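Local coordinates for RagB/SusD family nutrient uptake outer membrane protein (Bacteroides thetaiotaomicron, PDB 7KV2), which probably binds beta-glucan at the outer-membrane surface of a gut bacterium, as a SusD-family glycan-binding protein that takes part in nutrient uptake, at residues A[445-450]-A[470-475]; A[451-456]-A[464-469]; A[227-232]-A[413-418]; A[477-482]-A[486-491]. All coordinates share one frame; numbering follows the deposited sequence.

In the fold
Contact 3 comes first along the chain: the end of helix 217-231 meets the end of helix 405-417, closing a loop of 180 residues and joining the early helices to the later part of the protein. The next two contacts form a nested pair on helix 446-456. Contact 2 sets its second half against helix 463-469, and contact 1, enclosing contact 2, sets its first turn against the segment that follows, 470-475. Contact 4 is a short hairpin-like closure in the loop beyond helix 473-476. Glu414 of contact 3 and Arg469 of contact 2 share a salt bridge, while Trp489 of contact 4 packs against residues of contacts 1 and 2.

Contact 1. Residues A[445-450]-A[470-475]; sequences TLDNII and TGKAAS
The first turn of the helix that starts at Leu446 faces the turn that follows helix 463-469, and the backbones come nearest at Ile450 and Thr470, whose CA atoms are 8.4 Å apart. At that point the side chains meet tip to tip, methyl on methyl, with Ile450 CD1 3.6 Å from Thr470 CG2. Threonine suits the place because it has two different branches: its methyl, anti to the carbonyl carbon, serves the apolar contact, while OG1 turns back to the carbonyl of Asp466 in the preceding helix. Lys472 does two jobs as well. Its chain runs out extended and passes Ile450, CE lying 4.0 Å from Ile450 CG2, before a bend at the last torsion (chi4 -58°) swings the ammonium to Asp447. The salt bridge from Lys472 NZ to Asp447 OD1 measures 2.9 Å and reaches the carboxylate from above its plane, 50° out. Gly471, between the two contact residues, has positive phi and completes a Schellman motif, a backbone shape glycine adopts easily. At the start of helix 446-456, Thr445 is the N-cap, its OG1 accepting from Asn448 N at 3.0 Å. Helix 405-417 lies against the same helix turn, with Leu446 and Ile449 on Thr417 and Ile450 on Glu414, while Ala473 packs back on helix 463-469.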
# COMPACT_ATOMS: atom_id res chain seq x y z
N THR A 445 0.01 -23.27 10.88
CA THR A 445 -0.59 -23.75 9.60
C THR A 445 -0.62 -22.59 8.60
O THR A 445 -0.64 -21.42 9.05
CB THR A 445 -1.99 -24.33 9.79
OG1 THR A 445 -2.88 -23.29 10.17
CG2 THR A 445 -2.02 -25.45 10.82
N LEU A 446 -0.64 -22.89 7.31
CA LEU A 446 -0.80 -21.89 6.24
C LEU A 446 -2.10 -21.13 6.48
O LEU A 446 -2.06 -19.87 6.40
CB LEU A 446 -0.84 -22.55 4.86
CG LEU A 446 0.49 -23.01 4.29
CD1 LEU A 446 0.32 -23.41 2.83
CD2 LEU A 446 1.58 -21.95 4.41
N ASP A 447 -3.20 -21.82 6.78
CA ASP A 447 -4.50 -21.12 6.98
C ASP A 447 -4.37 -20.13 8.15
O ASP A 447 -4.88 -19.00 8.03
CB ASP A 447 -5.67 -22.08 7.20
CG ASP A 447 -6.05 -22.78 5.90
OD1 ASP A 447 -5.49 -22.42 4.85
OD2 ASP A 447 -6.85 -23.69 5.96
N ASN A 448 -3.76 -20.55 9.24
CA ASN A 448 -3.60 -19.68 10.44
C ASN A 448 -2.73 -18.45 10.07
O ASN A 448 -3.04 -17.37 10.56
CB ASN A 448 -3.03 -20.41 11.64
CG ASN A 448 -4.08 -21.21 12.39
OD1 ASN A 448 -5.25 -21.19 12.01
ND2 ASN A 448 -3.68 -21.91 13.43
N ILE A 449 -1.65 -18.63 9.33
CA ILE A 449 -0.71 -17.52 9.00
C ILE A 449 -1.43 -16.54 8.06
O ILE A 449 -1.37 -15.32 8.30
CB ILE A 449 0.61 -18.05 8.45
CG1 ILE A 449 1.31 -18.92 9.48
CG2 ILE A 449 1.50 -16.90 8.00
CD1 ILE A 449 2.44 -19.75 8.93
N ILE A 450 -2.14 -17.06 7.06
CA ILE A 450 -2.88 -16.23 6.09
C ILE A 450 -3.97 -15.46 6.83
O ILE A 450 -4.15 -14.23 6.56
CB ILE A 450 -3.41 -17.10 4.94
CG1 ILE A 450 -2.26 -17.75 4.16
CG2 ILE A 450 -4.31 -16.27 4.05
CD1 ILE A 450 -1.31 -16.72 3.58
N THR A 470 -2.52 -17.41 -2.77
CA THR A 470 -2.74 -18.64 -1.95
C THR A 470 -3.86 -19.50 -2.53
O THR A 470 -4.16 -20.53 -1.94
CB THR A 470 -3.06 -18.28 -0.49
OG1 THR A 470 -4.27 -17.53 -0.46
CG2 THR A 470 -1.93 -17.53 0.16
N GLY A 471 -4.51 -19.05 -3.62
CA GLY A 471 -5.60 -19.77 -4.29
C GLY A 471 -6.93 -19.66 -3.56
O GLY A 471 -7.84 -20.50 -3.77
N LYS A 472 -7.10 -18.65 -2.72
CA LYS A 472 -8.32 -18.58 -1.87
C LYS A 472 -9.35 -17.64 -2.48
O LYS A 472 -10.47 -17.65 -2.02
CB LYS A 472 -7.94 -18.14 -0.46
CG LYS A 472 -7.19 -19.18 0.36
CD LYS A 472 -6.87 -18.64 1.76
CE LYS A 472 -6.00 -19.58 2.55
NZ LYS A 472 -6.66 -20.90 2.68
N ALA A 473 -8.97 -16.81 -3.46
CA ALA A 473 -9.79 -15.70 -3.97
C ALA A 473 -11.12 -16.23 -4.52
O ALA A 473 -12.15 -15.58 -4.30
CB ALA A 473 -9.05 -14.93 -5.03
N ALA A 474 -11.10 -17.31 -5.32
CA ALA A 474 -12.32 -17.92 -5.92
C ALA A 474 -13.31 -18.33 -4.83
O ALA A 474 -14.51 -18.18 -5.05
CB ALA A 474 -11.99 -19.14 -6.77
N SER A 475 -12.86 -18.89 -3.72
CA SER A 475 -13.82 -19.36 -2.69
C SER A 475 -14.22 -18.24 -1.71
O SER A 475 -15.32 -18.33 -1.13
CB SER A 475 -13.29 -20.59 -2.03
OG SER A 475 -12.08 -20.30 -1.37

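Contact 2. Residues A[451-456]-A[464-469]; sequences EERHLE and YWDLIR
The guanidinium of Arg453 has Arg469 NH2 over one face, 3.6 Å above the plane and offset toward the rim, and Asp466 OD2 at its edge. The guanidinium of Arg469 stands almost perpendicular, the two planes 87° apart, and offers its own edge to Arg453. Across the helices the bond from Arg453 NE to Asp466 OD2 is short, 2.7 Å, and nearly straight at 176°. It lies in the guanidinium plane yet meets the carboxylate from above. A bend in the Arg453 chain (chi3 71°) turns NE toward Asp466. The other oxygen, Asp466 OD1, takes both NE (2.9 Å) and NH2 (3.2 Å) of Arg469, one turn further along the same helix, in a side-on grip from one face. These three residues form a buried salt-bridge network between helices 446-456 and 463-469, which follow each other in the chain of this SusD-family protein. Aspartate is short enough to stay close to its helix while serving both arginines, and its single carboxylate probably lets the two guanidinium groups sit this close. Outside the pair, Arg453 NH2 bonds Glu407 and Arg469 NH1 bonds Glu414, so each arginine has a second acid. A water donates to Asp466 OD1 at 2.6 Å and is weakly bonded by Arg453 NH2. Within helix 446-456, His454 ND1 donates a hydrogen bond to Glu451 OE1 (2.8 Å), the oxygen lying in the ring plane; His454 NE2 meets Asp80, which further fixes how the imidazole is turned.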
# COMPACT_ATOMS: atom_id res chain seq x y z
N GLU A 451 -4.65 -16.10 7.77
CA GLU A 451 -5.68 -15.39 8.56
C GLU A 451 -5.03 -14.34 9.49
O GLU A 451 -5.68 -13.30 9.76
CB GLU A 451 -6.62 -16.38 9.24
CG GLU A 451 -7.73 -15.68 10.01
CD GLU A 451 -8.73 -14.84 9.22
OE1 GLU A 451 -8.67 -14.75 7.95
OE2 GLU A 451 -9.62 -14.29 9.89
N GLU A 452 -3.82 -14.57 10.00
CA GLU A 452 -3.16 -13.56 10.87
C GLU A 452 -2.84 -12.34 10.01
O GLU A 452 -3.05 -11.24 10.49
CB GLU A 452 -1.90 -14.09 11.54
CG GLU A 452 -1.41 -13.22 12.68
CD GLU A 452 -2.29 -13.28 13.91
OE1 GLU A 452 -2.96 -14.34 14.11
OE2 GLU A 452 -2.38 -12.24 14.61
N ARG A 453 -2.39 -12.52 8.77
CA ARG A 453 -2.19 -11.40 7.82
C ARG A 453 -3.50 -10.62 7.68
O ARG A 453 -3.48 -9.38 7.66
CB ARG A 453 -1.70 -11.89 6.47
CG ARG A 453 -0.35 -12.57 6.49
CD ARG A 453 0.04 -13.10 5.11
NE ARG A 453 0.36 -12.00 4.21
CZ ARG A 453 1.54 -11.40 4.08
NH1 ARG A 453 2.65 -11.85 4.66
NH2 ARG A 453 1.60 -10.35 3.28
N HIS A 454 -4.61 -11.35 7.51
CA HIS A 454 -5.95 -10.79 7.29
C HIS A 454 -6.30 -9.86 8.48
O HIS A 454 -6.80 -8.76 8.25
CB HIS A 454 -6.96 -11.95 7.14
CG HIS A 454 -8.31 -11.50 6.73
ND1 HIS A 454 -9.42 -12.31 6.85
CD2 HIS A 454 -8.73 -10.34 6.19
CE1 HIS A 454 -10.47 -11.68 6.38
NE2 HIS A 454 -10.09 -10.44 5.99
N LEU A 455 -6.05 -10.33 9.69
CA LEU A 455 -6.33 -9.57 10.95
C LEU A 455 -5.38 -8.36 11.04
O LEU A 455 -5.82 -7.32 11.53
CB LEU A 455 -6.11 -10.53 12.13
CG LEU A 455 -7.11 -11.68 12.28
CD1 LEU A 455 -6.70 -12.60 13.42
CD2 LEU A 455 -8.51 -11.17 12.56
N GLU A 456 -4.14 -8.52 10.56
CA GLU A 456 -3.01 -7.58 10.79
C GLU A 456 -3.04 -6.37 9.84
O GLU A 456 -2.62 -5.27 10.26
CB GLU A 456 -1.70 -8.37 10.63
CG GLU A 456 -0.46 -7.57 10.95
CD GLU A 456 -0.26 -7.09 12.37
OE1 GLU A 456 -0.96 -7.58 13.29
OE2 GLU A 456 0.61 -6.19 12.55
N TYR A 464 -5.97 -8.61 -0.88
CA TYR A 464 -6.38 -9.05 -2.24
C TYR A 464 -5.26 -9.92 -2.81
O TYR A 464 -5.57 -11.04 -3.25
CB TYR A 464 -6.67 -7.88 -3.15
CG TYR A 464 -7.26 -8.24 -4.50
CD1 TYR A 464 -8.36 -9.08 -4.61
CD2 TYR A 464 -6.68 -7.77 -5.67
CE1 TYR A 464 -8.93 -9.35 -5.84
CE2 TYR A 464 -7.23 -8.06 -6.92
CZ TYR A 464 -8.35 -8.86 -7.00
OH TYR A 464 -8.92 -9.14 -8.22
N TRP A 465 -4.02 -9.44 -2.73
CA TRP A 465 -2.85 -10.19 -3.26
C TRP A 465 -2.68 -11.50 -2.48
O TRP A 465 -2.35 -12.53 -3.13
CB TRP A 465 -1.58 -9.33 -3.28
CG TRP A 465 -1.84 -7.98 -3.87
CD1 TRP A 465 -1.72 -6.79 -3.21
CD2 TRP A 465 -2.45 -7.68 -5.13
NE1 TRP A 465 -2.16 -5.76 -3.99
CE2 TRP A 465 -2.57 -6.27 -5.20
CE3 TRP A 465 -2.80 -8.44 -6.26
CZ2 TRP A 465 -3.08 -5.63 -6.32
CZ3 TRP A 465 -3.32 -7.80 -7.36
CH2 TRP A 465 -3.46 -6.42 -7.38
N ASP A 466 -2.87 -11.51 -1.16
CA ASP A 466 -2.76 -12.76 -0.35
C ASP A 466 -3.82 -13.79 -0.81
O ASP A 466 -3.48 -14.99 -0.94
CB ASP A 466 -2.82 -12.47 1.16
CG ASP A 466 -1.60 -11.71 1.69
OD1 ASP A 466 -0.52 -11.77 1.03
OD2 ASP A 466 -1.75 -11.03 2.74
N LEU A 467 -5.06 -13.37 -1.04
CA LEU A 467 -6.14 -14.28 -1.50
C LEU A 467 -5.76 -14.89 -2.84
O LEU A 467 -5.92 -16.12 -3.01
CB LEU A 467 -7.46 -13.52 -1.64
CG LEU A 467 -8.14 -13.24 -0.30
CD1 LEU A 467 -9.29 -12.28 -0.48
CD2 LEU A 467 -8.54 -14.53 0.42
N ILE A 468 -5.27 -14.07 -3.76
CA ILE A 468 -5.00 -14.54 -5.14
C ILE A 468 -3.83 -15.54 -5.05
O ILE A 468 -3.99 -16.63 -5.58
CB ILE A 468 -4.73 -13.40 -6.12
CG1 ILE A 468 -5.99 -12.57 -6.38
CG2 ILE A 468 -4.14 -13.95 -7.41
CD1 ILE A 468 -5.77 -11.34 -7.21
N ARG A 469 -2.71 -15.18 -4.39
CA ARG A 469 -1.45 -15.97 -4.46
C ARG A 469 -1.59 -17.30 -3.73
O ARG A 469 -0.80 -18.23 -4.05
CB ARG A 469 -0.25 -15.20 -3.90
CG ARG A 469 -0.23 -15.04 -2.39
CD ARG A 469 0.83 -14.05 -1.96
NE ARG A 469 0.79 -13.84 -0.53
CZ ARG A 469 1.17 -14.75 0.40
NH1 ARG A 469 1.69 -15.91 0.04
NH2 ARG A 469 1.08 -14.48 1.69
O HOH W 1 0.14 -9.31 0.36

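Contact 3. Residues A[227-232]-A[413-418]; sequences IVMYQN and AELITR
Two helix ends pack together here, the last turn of helix 217-231 and that of helix 405-417, in the largely helical fold of a SusD-family protein, classed with the tetratricopeptide-repeat proteins. The segments are 181 residues apart in the chain, and the backbones come nearest at Met229 and Leu415, their CA atoms 8.8 Å apart. Met229 makes the close contacts on its side. Midway along its chain, CG lies 4.2 Å from CD2 of Leu415, an apolar touch between the two side chains. At its end, a bend at chi3 (79°) lays the methyl over the face of the Glu414 carboxylate, the two side chains coming from opposite directions. Met229 CE is 3.6 Å from Glu414 CD, and the same methyl carbon, Met229 CE, is 3.5 Å from Glu414 OE1. Methionine suits this seat because its unbranched thioether can reach past leucine and set a slim methyl beside a charged group whose polar demands are met by other residues. Glu414 is extended beyond CG, and CG stands anti to the backbone N (chi1 -177°), which carries the acid out into the interface. There it is a shared acceptor, since Arg469 of helix 463-469 bonds OE2 through NH1. Arg418, just past the end of helix 405-417, grips OE2 side-on with two nitrogens: Arg418 NE meets the anti lone pair of Glu414 OE2 at 2.9 Å, and Arg418 NH2 also stands 2.9 Å from Glu414 OE2, which lies in the guanidinium plane of Arg418.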
# COMPACT_ATOMS: atom_id res chain seq x y z
N ILE A 227 7.37 -10.00 -4.23
CA ILE A 227 7.18 -10.41 -5.66
C ILE A 227 7.44 -11.93 -5.79
O ILE A 227 6.67 -12.61 -6.53
CB ILE A 227 8.00 -9.51 -6.61
CG1 ILE A 227 9.51 -9.75 -6.51
CG2 ILE A 227 7.66 -8.04 -6.42
CD1 ILE A 227 10.28 -9.10 -7.61
N VAL A 228 8.40 -12.47 -5.05
CA VAL A 228 8.70 -13.94 -4.99
C VAL A 228 7.45 -14.69 -4.55
O VAL A 228 7.07 -15.70 -5.21
CB VAL A 228 9.90 -14.26 -4.09
CG1 VAL A 228 9.98 -15.73 -3.76
CG2 VAL A 228 11.20 -13.78 -4.69
N MET A 229 6.77 -14.18 -3.52
CA MET A 229 5.61 -14.92 -2.97
C MET A 229 4.42 -14.72 -3.89
O MET A 229 3.66 -15.71 -4.08
CB MET A 229 5.32 -14.51 -1.53
CG MET A 229 6.43 -14.94 -0.60
SD MET A 229 6.35 -14.18 1.07
CE MET A 229 5.06 -15.22 1.74
N TYR A 230 4.24 -13.55 -4.48
CA TYR A 230 3.06 -13.35 -5.36
C TYR A 230 3.20 -14.23 -6.62
O TYR A 230 2.20 -14.66 -7.18
CB TYR A 230 2.85 -11.90 -5.77
CG TYR A 230 1.50 -11.68 -6.39
CD1 TYR A 230 0.34 -11.87 -5.65
CD2 TYR A 230 1.35 -11.34 -7.72
CE1 TYR A 230 -0.91 -11.72 -6.22
CE2 TYR A 230 0.10 -11.17 -8.30
CZ TYR A 230 -1.04 -11.39 -7.55
OH TYR A 230 -2.28 -11.21 -8.08
N GLN A 231 4.44 -14.43 -7.07
CA GLN A 231 4.76 -15.24 -8.28
C GLN A 231 4.64 -16.73 -7.98
O GLN A 231 4.56 -17.51 -8.93
CB GLN A 231 6.18 -14.93 -8.74
CG GLN A 231 6.61 -15.68 -10.01
CD GLN A 231 5.82 -15.25 -11.22
OE1 GLN A 231 5.12 -14.24 -11.20
NE2 GLN A 231 5.95 -16.00 -12.32
N ASN A 232 4.69 -17.11 -6.71
CA ASN A 232 4.76 -18.51 -6.23
C ASN A 232 6.07 -19.10 -6.75
O ASN A 232 6.06 -20.26 -7.22
CB ASN A 232 3.52 -19.33 -6.63
CG ASN A 232 2.33 -19.04 -5.73
OD1 ASN A 232 1.38 -18.40 -6.13
ND2 ASN A 232 2.40 -19.44 -4.47
N ALA A 413 7.39 -16.97 8.91
CA ALA A 413 6.53 -18.10 9.34
C ALA A 413 6.02 -18.85 8.09
O ALA A 413 6.14 -20.10 8.02
CB ALA A 413 5.39 -17.59 10.19
N GLU A 414 5.43 -18.15 7.13
CA GLU A 414 4.81 -18.81 5.96
C GLU A 414 5.88 -19.56 5.16
O GLU A 414 5.63 -20.69 4.76
CB GLU A 414 4.13 -17.80 5.04
CG GLU A 414 3.43 -18.44 3.88
CD GLU A 414 2.63 -17.52 3.00
OE1 GLU A 414 2.29 -16.39 3.47
OE2 GLU A 414 2.29 -17.95 1.86
N LEU A 415 7.02 -18.92 4.91
CA LEU A 415 8.12 -19.51 4.10
C LEU A 415 8.65 -20.77 4.81
O LEU A 415 8.85 -21.80 4.11
CB LEU A 415 9.22 -18.47 3.84
CG LEU A 415 8.81 -17.36 2.88
CD1 LEU A 415 9.85 -16.24 2.83
CD2 LEU A 415 8.55 -17.91 1.51
N ILE A 416 8.83 -20.72 6.12
CA ILE A 416 9.26 -21.90 6.93
C ILE A 416 8.20 -23.00 6.74
O ILE A 416 8.56 -24.15 6.37
CB ILE A 416 9.51 -21.57 8.41
CG1 ILE A 416 10.67 -20.58 8.58
CG2 ILE A 416 9.73 -22.84 9.24
CD1 ILE A 416 10.67 -19.87 9.91
N THR A 417 6.92 -22.66 6.91
CA THR A 417 5.84 -23.65 6.83
C THR A 417 5.78 -24.24 5.42
O THR A 417 5.35 -25.40 5.32
CB THR A 417 4.51 -23.06 7.28
OG1 THR A 417 4.69 -22.85 8.68
CG2 THR A 417 3.34 -23.97 7.00
N ARG A 418 6.17 -23.49 4.39
CA ARG A 418 6.11 -23.97 2.98
C ARG A 418 7.37 -24.79 2.66
O ARG A 418 7.53 -25.15 1.49
CB ARG A 418 6.01 -22.82 1.97
CG ARG A 418 4.67 -22.09 1.97
CD ARG A 418 4.53 -21.13 0.81
NE ARG A 418 3.25 -20.45 0.88
CZ ARG A 418 2.08 -20.96 0.53
NH1 ARG A 418 1.97 -22.19 0.06
NH2 ARG A 418 1.00 -20.22 0.67

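Contact 4. Residues A[477-482]-A[486-491]; sequences LVPDAY and TNSWSS
Leu477 and Trp489 carry the backbone hydrogen bond between these two lengths of loop: Trp489 N donates to Leu477 O at 2.9 Å, with an N-H...O angle of 165°. The same carbonyl also receives a CA-H...O contact from Ser488, its CA 3.4 Å from Leu477 O. The apolar contact of Leu477 with Trp489 is made by the first side-chain carbons, Leu477 CB lying 3.8 Å from Trp489 CB. Beyond CB the two diverge. The indole, with CG anti to the backbone N (chi1 -169°), leads away to Tyr464, whose hydroxyl bonds NE1, and to Phe100, which it meets edge-to-face; leucine fills in beside Tyr464 and Leu467 of helix 463-469. These large residues suit the inner side of the loop, where they pack it against helix 463-469.

The remaining contacts involve small or rigid groups near the surface. Pro479 places CD 3.2 Å from Ser488 OG and CG 3.5 Å from Thr486 O, its closed ring lying snugly along the facing backbone, and Ser488 OG also reaches Val478, at 3.8 Å from CG1. The contact buries the carbonyl oxygen of Asn487 without a partner, whereas its side-chain ND2 bonds Asn99. Further out, Asp480 OD1 accepts from Tyr482 N, an Asx turn that bends the chain, a place where aspartate is well suited. Where they touch, residues 477-479 and 486-489 run 158° apart, and the two segments are linked by three residues: an irregular, hairpin-like loop without regular strands, on the surface of this helical SusD-type fold.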
# COMPACT_ATOMS: atom_id res chain seq x y z
N LEU A 477 -14.12 -14.58 -2.35
CA LEU A 477 -14.69 -13.37 -2.98
C LEU A 477 -15.91 -13.74 -3.84
O LEU A 477 -15.84 -13.62 -5.08
CB LEU A 477 -13.58 -12.67 -3.77
CG LEU A 477 -12.30 -12.35 -2.97
CD1 LEU A 477 -11.24 -11.73 -3.88
CD2 LEU A 477 -12.61 -11.40 -1.82
N VAL A 478 -17.03 -14.00 -3.15
CA VAL A 478 -18.32 -14.49 -3.73
C VAL A 478 -19.41 -13.47 -3.43
O VAL A 478 -19.20 -12.56 -2.61
CB VAL A 478 -18.68 -15.89 -3.19
CG1 VAL A 478 -17.62 -16.90 -3.57
CG2 VAL A 478 -18.91 -15.91 -1.69
N PRO A 479 -20.59 -13.56 -4.09
CA PRO A 479 -21.67 -12.60 -3.85
C PRO A 479 -22.03 -12.54 -2.36
O PRO A 479 -22.04 -13.57 -1.68
CB PRO A 479 -22.80 -13.11 -4.76
CG PRO A 479 -22.03 -13.77 -5.90
CD PRO A 479 -20.92 -14.51 -5.18
N ASP A 480 -22.31 -11.32 -1.88
CA ASP A 480 -22.67 -11.09 -0.46
C ASP A 480 -24.19 -10.98 -0.33
O ASP A 480 -24.91 -10.81 -1.34
CB ASP A 480 -21.96 -9.85 0.12
CG ASP A 480 -22.23 -8.61 -0.70
OD1 ASP A 480 -23.39 -8.16 -0.73
OD2 ASP A 480 -21.26 -8.11 -1.35
N ALA A 481 -24.64 -11.01 0.91
CA ALA A 481 -26.05 -10.92 1.31
C ALA A 481 -26.55 -9.48 1.22
O ALA A 481 -27.77 -9.27 1.45
CB ALA A 481 -26.24 -11.50 2.71
N TYR A 482 -25.72 -8.50 0.89
CA TYR A 482 -26.14 -7.08 0.77
C TYR A 482 -26.53 -6.75 -0.68
O TYR A 482 -27.08 -5.68 -0.91
CB TYR A 482 -25.01 -6.13 1.20
CG TYR A 482 -24.62 -6.29 2.65
CD1 TYR A 482 -23.70 -7.25 3.05
CD2 TYR A 482 -25.20 -5.50 3.62
CE1 TYR A 482 -23.36 -7.41 4.38
CE2 TYR A 482 -24.87 -5.64 4.96
CZ TYR A 482 -23.95 -6.61 5.34
OH TYR A 482 -23.60 -6.74 6.66
N THR A 486 -21.96 -8.90 -6.62
CA THR A 486 -22.94 -9.79 -7.29
C THR A 486 -22.21 -10.80 -8.16
O THR A 486 -22.89 -11.71 -8.66
CB THR A 486 -23.95 -9.00 -8.12
OG1 THR A 486 -23.25 -8.30 -9.14
CG2 THR A 486 -24.79 -8.06 -7.29
N ASN A 487 -20.89 -10.66 -8.33
CA ASN A 487 -20.04 -11.59 -9.11
C ASN A 487 -19.11 -12.35 -8.18
O ASN A 487 -18.85 -11.88 -7.07
CB ASN A 487 -19.28 -10.87 -10.23
CG ASN A 487 -20.22 -10.26 -11.23
OD1 ASN A 487 -21.13 -10.94 -11.70
ND2 ASN A 487 -20.08 -8.98 -11.53
N SER A 488 -18.65 -13.52 -8.63
CA SER A 488 -17.58 -14.30 -7.97
C SER A 488 -16.25 -14.00 -8.65
O SER A 488 -16.23 -13.89 -9.88
CB SER A 488 -17.86 -15.76 -7.98
OG SER A 488 -18.90 -16.05 -7.07
N TRP A 489 -15.17 -13.92 -7.90
CA TRP A 489 -13.82 -13.83 -8.50
C TRP A 489 -13.52 -15.11 -9.28
O TRP A 489 -13.84 -16.18 -8.78
CB TRP A 489 -12.77 -13.61 -7.40
CG TRP A 489 -11.42 -13.24 -7.91
CD1 TRP A 489 -10.95 -11.97 -8.09
CD2 TRP A 489 -10.36 -14.13 -8.29
NE1 TRP A 489 -9.66 -12.02 -8.55
CE2 TRP A 489 -9.27 -13.32 -8.68
CE3 TRP A 489 -10.21 -15.52 -8.34
CZ2 TRP A 489 -8.07 -13.85 -9.15
CZ3 TRP A 489 -9.01 -16.05 -8.78
CH2 TRP A 489 -7.96 -15.23 -9.18
N SER A 490 -12.82 -15.00 -10.41
CA SER A 490 -12.28 -16.16 -11.16
C SER A 490 -10.93 -15.76 -11.72
O SER A 490 -10.65 -14.55 -11.78
CB SER A 490 -13.24 -16.58 -12.27
OG SER A 490 -13.38 -15.54 -13.23
N SER A 491 -10.16 -16.72 -12.23
CA SER A 491 -8.75 -16.48 -12.60
C SER A 491 -8.65 -15.38 -13.66
O SER A 491 -7.64 -14.69 -13.61
CB SER A 491 -8.05 -17.76 -12.98
OG SER A 491 -8.87 -18.54 -13.81